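PDB 3VK9: glutathione S-transferase delta, which probably catalyses the conjugation of glutathione to electrophilic compounds, working as a homodimer in the silkmoth Bombyx mori. Local coordinates for residues D96-F101 / T155-S160; C14-L19 / L161-S166; F142-K147 / Y178-R183. All coordinates share one frame; numbering follows the deposited sequence.

Interaction 1: residues D96-F101 / T155-S160; sequences DQRLYF and TVADLS
L99 and A157 carry the apolar part of this contact between two nearly parallel helices. The axes of the two short segments run 14° apart and approach to 8.9 Å. L99 CG stands beside the backbone N (chi1 -70°), which turns CD2 toward helix 156-167. CD2 rests on S160 CB at 3.7 Å and also meets A157 CA and V156 O. The other branch, CD1, lies 4.3 Å from V156 CG2. Beside this, R98 CB meets A157 CB at 3.7 Å.

No hydrogen bond joins the two segments. The R98 chain bends at chi2 and carries NE to V149 O, while S160 OG bonds to D102. T155 and D158 form a capping box at the start of helix 156-167. T155 OG1 accepts from A157 N, and D158 OD2 accepts from T155 N at 2.8 Å. D158 OD1 also binds W184 NE1, tying the box to helix 179-191.

Helix 67-78 packs on L99 through I71 and T72, and helix 12-24 packs on V156 and L159. L99 also touches Y100 of the second subunit, so the contact borders the dimer interface.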
loop_
_atom_site.group_PDB
_atom_site.type_symbol
_atom_site.label_atom_id
_atom_site.label_comp_id
_atom_site.label_asym_id
_atom_site.label_seq_id
_atom_site.Cartn_x
_atom_site.Cartn_y
_atom_site.Cartn_z
ATOM N N ASP A 96 -7.248 2.474 7.043
ATOM C CA ASP A 96 -6.322 2.736 5.934
ATOM C C ASP A 96 -4.848 2.552 6.354
ATOM O O ASP A 96 -4.063 1.913 5.644
ATOM C CB ASP A 96 -6.534 4.156 5.354
ATOM C CG ASP A 96 -7.852 4.293 4.596
ATOM O OD1 ASP A 96 -8.336 3.294 4.030
ATOM O OD2 ASP A 96 -8.396 5.411 4.546
ATOM N N GLN A 97 -4.466 3.131 7.493
ATOM C CA GLN A 97 -3.096 2.961 7.978
ATOM C C GLN A 97 -2.724 1.488 8.048
ATOM O O GLN A 97 -1.658 1.089 7.575
ATOM C CB GLN A 97 -2.866 3.592 9.359
ATOM C CG GLN A 97 -1.521 3.181 9.925
ATOM C CD GLN A 97 -1.128 3.943 11.157
ATOM O OE1 GLN A 97 -1.839 4.839 11.603
ATOM N NE2 GLN A 97 0.010 3.585 11.727
ATOM N N ARG A 98 -3.603 0.680 8.636
ATOM C CA ARG A 98 -3.304 -0.744 8.792
ATOM C C ARG A 98 -3.209 -1.434 7.428
ATOM O O ARG A 98 -2.408 -2.350 7.255
ATOM C CB ARG A 98 -4.329 -1.458 9.695
ATOM C CG ARG A 98 -4.410 -0.912 11.119
ATOM C CD ARG A 98 -3.083 -1.023 11.863
ATOM N NE ARG A 98 -3.259 -0.728 13.281
ATOM C CZ ARG A 98 -2.600 0.213 13.941
ATOM N NH1 ARG A 98 -1.680 0.941 13.333
ATOM N NH2 ARG A 98 -2.852 0.412 15.224
ATOM N N LEU A 99 -4.023 -0.995 6.464
ATOM C CA LEU A 99 -3.943 -1.548 5.110
ATOM C C LEU A 99 -2.581 -1.268 4.459
ATOM O O LEU A 99 -1.991 -2.159 3.846
ATOM C CB LEU A 99 -5.107 -1.061 4.231
ATOM C CG LEU A 99 -6.499 -1.623 4.581
ATOM C CD1 LEU A 99 -7.606 -0.885 3.802
ATOM C CD2 LEU A 99 -6.559 -3.138 4.356
ATOM N N TYR A 100 -2.076 -0.042 4.614
ATOM C CA TYR A 100 -0.760 0.305 4.086
ATOM C C TYR A 100 0.383 -0.402 4.825
ATOM O O TYR A 100 1.381 -0.791 4.215
ATOM C CB TYR A 100 -0.580 1.822 4.022
ATOM C CG TYR A 100 -1.411 2.390 2.912
ATOM C CD1 TYR A 100 -1.007 2.225 1.586
ATOM C CD2 TYR A 100 -2.624 3.033 3.168
ATOM C CE1 TYR A 100 -1.750 2.707 0.547
ATOM C CE2 TYR A 100 -3.397 3.526 2.111
ATOM C CZ TYR A 100 -2.939 3.354 0.806
ATOM O OH TYR A 100 -3.648 3.807 -0.268
ATOM N N PHE A 101 0.208 -0.605 6.123
ATOM C CA PHE A 101 1.129 -1.432 6.903
ATOM C C PHE A 101 1.178 -2.851 6.329
ATOM O O PHE A 101 2.244 -3.442 6.174
ATOM C CB PHE A 101 0.678 -1.477 8.361
ATOM C CG PHE A 101 1.376 -2.524 9.184
ATOM C CD1 PHE A 101 2.696 -2.332 9.620
ATOM C CD2 PHE A 101 0.706 -3.685 9.565
ATOM C CE1 PHE A 101 3.337 -3.293 10.402
ATOM C CE2 PHE A 101 1.341 -4.658 10.338
ATOM C CZ PHE A 101 2.666 -4.456 10.753
ATOM N N THR A 155 -12.770 -5.063 10.900
ATOM C CA THR A 155 -12.732 -4.204 9.696
ATOM C C THR A 155 -11.998 -4.872 8.531
ATOM O O THR A 155 -11.343 -5.903 8.695
ATOM C CB THR A 155 -12.067 -2.842 9.968
ATOM O OG1 THR A 155 -10.669 -3.032 10.234
ATOM C CG2 THR A 155 -12.731 -2.126 11.161
ATOM N N VAL A 156 -12.101 -4.278 7.347
ATOM C CA VAL A 156 -11.373 -4.800 6.212
ATOM C C VAL A 156 -9.868 -4.886 6.495
ATOM O O VAL A 156 -9.163 -5.642 5.827
ATOM C CB VAL A 156 -11.636 -3.969 4.932
ATOM C CG1 VAL A 156 -13.055 -4.206 4.438
ATOM C CG2 VAL A 156 -11.382 -2.483 5.202
ATOM N N ALA A 157 -9.375 -4.109 7.465
ATOM C CA ALA A 157 -7.974 -4.216 7.868
ATOM C C ALA A 157 -7.648 -5.569 8.512
ATOM O O ALA A 157 -6.612 -6.158 8.223
ATOM C CB ALA A 157 -7.574 -3.068 8.797
ATOM N N ASP A 158 -8.515 -6.048 9.403
ATOM C CA ASP A 158 -8.335 -7.391 9.960
ATOM C C ASP A 158 -8.321 -8.446 8.836
ATOM O O ASP A 158 -7.494 -9.354 8.806
ATOM C CB ASP A 158 -9.444 -7.712 10.979
ATOM C CG ASP A 158 -9.469 -6.735 12.162
ATOM O OD1 ASP A 158 -8.554 -6.799 13.014
ATOM O OD2 ASP A 158 -10.408 -5.916 12.245
ATOM N N LEU A 159 -9.248 -8.326 7.907
ATOM C CA LEU A 159 -9.416 -9.353 6.895
ATOM C C LEU A 159 -8.212 -9.420 5.938
ATOM O O LEU A 159 -7.745 -10.498 5.569
ATOM C CB LEU A 159 -10.725 -9.119 6.125
ATOM C CG LEU A 159 -12.023 -9.054 6.943
ATOM C CD1 LEU A 159 -13.260 -8.835 6.026
ATOM C CD2 LEU A 159 -12.194 -10.301 7.784
ATOM N N SER A 160 -7.716 -8.262 5.540
ATOM C CA SER A 160 -6.528 -8.202 4.693
ATOM C C SER A 160 -5.303 -8.700 5.467
ATOM O O SER A 160 -4.527 -9.506 4.961
ATOM C CB SER A 160 -6.309 -6.777 4.180
ATOM O OG SER A 160 -5.197 -6.720 3.316
#

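Interaction 2: residues C14-L19 / L161-S166; sequences CRAVLL and LIASVS
Segments 14-19 and 161-166, on helices 12-24 and 156-167, cross at 137°, and their axes approach to 8.4 Å; the CA atoms of A16 and A163 are nearest, 5.5 Å from each other. Two alanines make this close approach possible. A163 CB sits against the backbone of segment 14-19, 3.8 Å from A16 N, and also meets the CB atoms of A16 and R15. Further along, L19 CD1 touches I162 CG2 at 3.9 Å. These two side chains cross at about a right angle.

The contact joins the thioredoxin-like N-terminal domain to the all-helical C-terminal domain, the two-domain architecture of cytosolic glutathione transferases. R15 supplies its polar part. Its chain is extended through chi2, then turns at chi3 (-93°), which brings the guanidinium alongside segment 161-166. NH1 donates to A163 O at 3.1 Å, on a lone pair in the carbonyl plane, although this oxygen lies tilted from the guanidinium plane. A weak bond joins NH1 to S166 OG, which lies at the guanidinium edge. NH1 also binds N199 OD1, and NH2 binds G10 O and S167 OG.

A leucine in place of R15 would probably leave A163 O, N199, G10 O and S167 OG without this partner and weaken the polar bonding across the domain boundary. S166 OG donates to I162 O at 2.9 Å and thus folds back on its own helix. I162 O accepts from S166 N as well. N199 ND2 also binds S166 OG, so helix 195-213 reaches both R15 and S166.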
loop_
_atom_site.group_PDB
_atom_site.type_symbol
_atom_site.label_atom_id
_atom_site.label_comp_id
_atom_site.label_asym_id
_atom_site.label_seq_id
_atom_site.Cartn_x
_atom_site.Cartn_y
_atom_site.Cartn_z
ATOM N N CYS A 14 -6.147 -12.396 -2.759
ATOM C CA CYS A 14 -7.435 -12.916 -3.199
ATOM C C CYS A 14 -8.307 -13.287 -2.010
ATOM O O CYS A 14 -9.490 -13.014 -2.013
ATOM C CB CYS A 14 -7.256 -14.138 -4.102
ATOM S SG CYS A 14 -6.650 -13.697 -5.749
ATOM N N ARG A 15 -7.712 -13.943 -1.017
ATOM C CA ARG A 15 -8.430 -14.328 0.190
ATOM C C ARG A 15 -8.944 -13.110 0.973
ATOM O O ARG A 15 -9.964 -13.186 1.650
ATOM C CB ARG A 15 -7.554 -15.244 1.066
ATOM C CG ARG A 15 -7.326 -16.631 0.419
ATOM C CD ARG A 15 -6.513 -17.590 1.292
ATOM N NE ARG A 15 -5.088 -17.539 0.984
ATOM C CZ ARG A 15 -4.156 -17.087 1.808
ATOM N NH1 ARG A 15 -4.487 -16.641 3.025
ATOM N NH2 ARG A 15 -2.884 -17.100 1.428
ATOM N N ALA A 16 -8.223 -11.998 0.905
ATOM C CA ALA A 16 -8.687 -10.764 1.535
ATOM C C ALA A 16 -10.041 -10.373 0.949
ATOM O O ALA A 16 -10.981 -10.005 1.671
ATOM C CB ALA A 16 -7.680 -9.644 1.333
ATOM N N VAL A 17 -10.148 -10.484 -0.368
ATOM C CA VAL A 17 -11.393 -10.149 -1.034
ATOM C C VAL A 17 -12.491 -11.186 -0.763
ATOM O O VAL A 17 -13.646 -10.824 -0.562
ATOM C CB VAL A 17 -11.173 -9.947 -2.554
ATOM C CG1 VAL A 17 -12.469 -9.627 -3.228
ATOM C CG2 VAL A 17 -10.132 -8.846 -2.787
ATOM N N LEU A 18 -12.145 -12.469 -0.776
ATOM C CA LEU A 18 -13.141 -13.494 -0.459
ATOM C C LEU A 18 -13.703 -13.257 0.945
ATOM O O LEU A 18 -14.900 -13.306 1.153
ATOM C CB LEU A 18 -12.555 -14.903 -0.613
ATOM C CG LEU A 18 -12.183 -15.195 -2.071
ATOM C CD1 LEU A 18 -11.319 -16.457 -2.214
ATOM C CD2 LEU A 18 -13.450 -15.282 -2.912
ATOM N N LEU A 19 -12.832 -12.952 1.899
ATOM C CA LEU A 19 -13.275 -12.609 3.249
ATOM C C LEU A 19 -14.234 -11.408 3.302
ATOM O O LEU A 19 -15.257 -11.441 3.995
ATOM C CB LEU A 19 -12.065 -12.343 4.145
ATOM C CG LEU A 19 -11.252 -13.578 4.563
ATOM C CD1 LEU A 19 -9.896 -13.167 5.149
ATOM C CD2 LEU A 19 -12.032 -14.440 5.516
ATOM N N LEU A 161 -5.145 -8.232 6.704
ATOM C CA LEU A 161 -3.994 -8.635 7.509
ATOM C C LEU A 161 -4.015 -10.117 7.856
ATOM O O LEU A 161 -2.963 -10.760 7.923
ATOM C CB LEU A 161 -3.858 -7.786 8.785
ATOM C CG LEU A 161 -3.021 -6.501 8.639
ATOM C CD1 LEU A 161 -3.222 -5.531 9.819
ATOM C CD2 LEU A 161 -1.524 -6.790 8.422
ATOM N N ILE A 162 -5.201 -10.673 8.084
ATOM C CA ILE A 162 -5.229 -12.071 8.444
ATOM C C ILE A 162 -4.927 -12.937 7.235
ATOM O O ILE A 162 -4.264 -13.951 7.362
ATOM C CB ILE A 162 -6.506 -12.516 9.217
ATOM C CG1 ILE A 162 -6.210 -13.834 9.952
ATOM C CG2 ILE A 162 -7.685 -12.680 8.284
ATOM C CD1 ILE A 162 -7.133 -14.132 11.102
ATOM N N ALA A 163 -5.353 -12.505 6.045
ATOM C CA ALA A 163 -5.003 -13.244 4.838
ATOM C C ALA A 163 -3.483 -13.293 4.672
ATOM O O ALA A 163 -2.920 -14.332 4.302
ATOM C CB ALA A 163 -5.662 -12.640 3.604
ATOM N N SER A 164 -2.819 -12.175 4.956
ATOM C CA SER A 164 -1.348 -12.140 4.945
ATOM C C SER A 164 -0.732 -12.999 6.061
ATOM O O SER A 164 0.003 -13.952 5.786
ATOM C CB SER A 164 -0.852 -10.701 5.064
ATOM O OG SER A 164 -1.311 -9.933 3.973
ATOM N N VAL A 165 -1.046 -12.663 7.311
ATOM C CA VAL A 165 -0.503 -13.378 8.479
ATOM C C VAL A 165 -0.708 -14.889 8.436
ATOM O O VAL A 165 0.213 -15.655 8.743
ATOM C CB VAL A 165 -1.064 -12.853 9.828
ATOM C CG1 VAL A 165 -0.560 -13.726 10.975
ATOM C CG2 VAL A 165 -0.680 -11.379 10.059
ATOM N N SER A 166 -1.905 -15.327 8.054
ATOM C CA SER A 166 -2.143 -16.766 7.920
ATOM C C SER A 166 -1.167 -17.433 6.931
ATOM O O SER A 166 -0.685 -18.542 7.177
ATOM C CB SER A 166 -3.618 -17.066 7.574
ATOM O OG SER A 166 -3.979 -16.626 6.265
#

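Interaction 3: residues F142-K147 / Y178-R183; sequences FLEGQK and YANVKR
R183 binds the backbone carbonyls of L143 and Q146, the ends of a beta turn. Its NH2 donates to L143 O at 2.7 Å, close to the guanidinium plane. Its NH1 donates to Q146 O, also at 2.7 Å but tilted from that plane; NH2 adds a weak bond to the same oxygen. The chain is extended through chi2 and turns at chi3 (46°) to bring both nitrogens to the turn.

In one of two conformers of E144, OE1 accepts from N180 ND2 at 2.9 Å, so this bond is less certain. Beside this pair, L143 CB packs on N180 CB at 3.7 Å, and L143 CD1 lies near V181 CA.

Two waters fill in the next layer. One links G145 N to N180 OD1, and the other joins K147 O to R183 NH1. N180 ND2 also donates to D140 O, and D140 OD1 accepts from V181 N, so the end of helix 126-142 helps to place the start of helix 179-191.

L143 O also accepts from Q146 N, on the face opposite R183 NH2. That bond closes a type II beta turn, with G145 at positive phi. The turn lies in the loop between helices 126-142 and 156-167 of the helical C-terminal domain.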
loop_
_atom_site.group_PDB
_atom_site.type_symbol
_atom_site.label_atom_id
_atom_site.label_comp_id
_atom_site.label_asym_id
_atom_site.label_seq_id
_atom_site.Cartn_x
_atom_site.Cartn_y
_atom_site.Cartn_z
ATOM N N PHE A 142 0.337 -2.840 17.952
ATOM C CA PHE A 142 -0.955 -2.326 17.489
ATOM C C PHE A 142 -2.113 -2.996 18.229
ATOM O O PHE A 142 -3.163 -2.394 18.434
ATOM C CB PHE A 142 -1.148 -2.573 15.984
ATOM C CG PHE A 142 -0.080 -1.962 15.117
ATOM C CD1 PHE A 142 0.695 -0.902 15.575
ATOM C CD2 PHE A 142 0.161 -2.459 13.850
ATOM C CE1 PHE A 142 1.689 -0.356 14.773
ATOM C CE2 PHE A 142 1.149 -1.913 13.049
ATOM C CZ PHE A 142 1.914 -0.860 13.518
ATOM N N LEU A 143 -1.903 -4.249 18.620
ATOM C CA LEU A 143 -2.949 -5.084 19.189
ATOM C C LEU A 143 -2.956 -5.037 20.720
ATOM O O LEU A 143 -3.815 -5.644 21.369
ATOM C CB LEU A 143 -2.775 -6.527 18.685
ATOM C CG LEU A 143 -3.190 -6.690 17.222
ATOM C CD1 LEU A 143 -2.798 -8.078 16.670
ATOM C CD2 LEU A 143 -4.693 -6.427 17.086
ATOM N N GLU A 144 -2.011 -4.304 21.303
ATOM C CA GLU A 144 -1.949 -4.224 22.760
ATOM C C GLU A 144 -3.196 -3.532 23.306
ATOM O O GLU A 144 -3.490 -2.388 22.984
ATOM C CB GLU A 144 -0.659 -3.551 23.249
ATOM C CG GLU A 144 -0.549 -3.433 24.784
ATOM C CD GLU A 144 -0.337 -4.771 25.493
ATOM O OE1 GLU A 144 0.369 -5.652 24.944
ATOM O OE2 GLU A 144 -0.871 -4.938 26.615
ATOM N N GLY A 145 -3.941 -4.263 24.128
ATOM C CA GLY A 145 -5.188 -3.763 24.680
ATOM C C GLY A 145 -6.318 -3.626 23.673
ATOM O O GLY A 145 -7.297 -2.934 23.937
ATOM N N GLN A 146 -6.182 -4.275 22.516
ATOM C CA GLN A 146 -7.179 -4.165 21.446
ATOM C C GLN A 146 -7.677 -5.514 20.930
ATOM O O GLN A 146 -6.887 -6.420 20.662
ATOM C CB GLN A 146 -6.578 -3.371 20.283
ATOM C CG GLN A 146 -6.132 -1.987 20.704
ATOM C CD GLN A 146 -7.283 -1.004 20.743
ATOM O OE1 GLN A 146 -8.150 -1.009 19.865
ATOM N NE2 GLN A 146 -7.294 -0.149 21.759
ATOM N N LYS A 147 -8.988 -5.636 20.767
ATOM C CA LYS A 147 -9.590 -6.839 20.192
ATOM C C LYS A 147 -9.253 -7.001 18.715
ATOM O O LYS A 147 -8.948 -8.100 18.253
ATOM C CB LYS A 147 -11.111 -6.769 20.336
ATOM C CG LYS A 147 -11.848 -8.073 20.037
ATOM C CD LYS A 147 -13.354 -7.840 20.166
ATOM C CE LYS A 147 -14.129 -9.064 20.620
ATOM N NZ LYS A 147 -14.140 -10.144 19.615
ATOM N N TYR A 178 3.917 -14.220 19.335
ATOM C CA TYR A 178 3.483 -12.886 19.727
ATOM C C TYR A 178 2.077 -12.988 20.290
ATOM O O TYR A 178 1.117 -13.242 19.553
ATOM C CB TYR A 178 3.574 -11.932 18.529
ATOM C CG TYR A 178 4.989 -11.870 18.011
ATOM C CD1 TYR A 178 5.407 -12.682 16.962
ATOM C CD2 TYR A 178 5.933 -11.038 18.610
ATOM C CE1 TYR A 178 6.725 -12.648 16.502
ATOM C CE2 TYR A 178 7.253 -10.997 18.158
ATOM C CZ TYR A 178 7.644 -11.801 17.105
ATOM O OH TYR A 178 8.951 -11.750 16.650
ATOM N N ALA A 179 1.975 -12.805 21.609
ATOM C CA ALA A 179 0.752 -13.097 22.353
ATOM C C ALA A 179 -0.476 -12.338 21.854
ATOM O O ALA A 179 -1.558 -12.924 21.688
ATOM C CB ALA A 179 0.972 -12.865 23.869
ATOM N N ASN A 180 -0.326 -11.037 21.612
ATOM C CA ASN A 180 -1.457 -10.272 21.089
ATOM C C ASN A 180 -1.850 -10.707 19.680
ATOM O O ASN A 180 -3.044 -10.791 19.355
ATOM C CB ASN A 180 -1.167 -8.778 21.104
ATOM C CG ASN A 180 -0.925 -8.257 22.493
ATOM O OD1 ASN A 180 -1.501 -8.762 23.458
ATOM N ND2 ASN A 180 -0.067 -7.240 22.612
ATOM N N VAL A 181 -0.849 -10.965 18.836
ATOM C CA VAL A 181 -1.115 -11.460 17.490
ATOM C C VAL A 181 -1.886 -12.789 17.585
ATOM O O VAL A 181 -2.899 -12.984 16.903
ATOM C CB VAL A 181 0.181 -11.638 16.654
ATOM C CG1 VAL A 181 -0.144 -12.266 15.300
ATOM C CG2 VAL A 181 0.917 -10.272 16.455
ATOM N N LYS A 182 -1.415 -13.685 18.452
ATOM C CA LYS A 182 -2.057 -14.994 18.631
ATOM C C LYS A 182 -3.530 -14.822 19.027
ATOM O O LYS A 182 -4.407 -15.459 18.447
ATOM C CB LYS A 182 -1.297 -15.810 19.676
ATOM C CG LYS A 182 -1.849 -17.229 19.938
ATOM C CD LYS A 182 -1.041 -17.906 21.029
ATOM C CE LYS A 182 -1.622 -19.254 21.423
ATOM N NZ LYS A 182 -0.597 -20.077 22.128
ATOM N N ARG A 183 -3.791 -13.945 20.003
ATOM C CA ARG A 183 -5.151 -13.661 20.473
ATOM C C ARG A 183 -6.042 -13.146 19.335
ATOM O O ARG A 183 -7.127 -13.670 19.075
ATOM C CB ARG A 183 -5.118 -12.641 21.620
ATOM C CG ARG A 183 -6.496 -12.169 22.045
ATOM C CD ARG A 183 -6.470 -11.156 23.204
ATOM N NE ARG A 183 -5.487 -10.073 23.059
ATOM C CZ ARG A 183 -5.583 -9.049 22.209
ATOM N NH1 ARG A 183 -6.606 -8.959 21.367
ATOM N NH2 ARG A 183 -4.637 -8.118 22.182
HETATM O O HOH W 1 -3.220 -7.113 24.980
HETATM O O HOH W 2 -8.814 -10.240 19.873
#

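Overall arrangement
Interactions 1 and 2 are buried and share helix 156-167; interaction 3 is partly buried and lies farther out, its centre about 18 Å from the centre of the chain. Interaction 1 is apolar across its segments, close to the dimer interface. Interaction 2 adds arginine bonds to its alanine packing and joins the two domains. Interaction 3 depends most on polar bonds and water. Interactions 1 and 2 touch directly, through S160 on A16 and L159 on L19. Interaction 3 meets interaction 1 through F142, which packs edge-to-face on F101 and forms a cation-pi contact with R98. Interactions 2 and 3 do not touch, though helices 156-167 and 179-191 are consecutive in the chain.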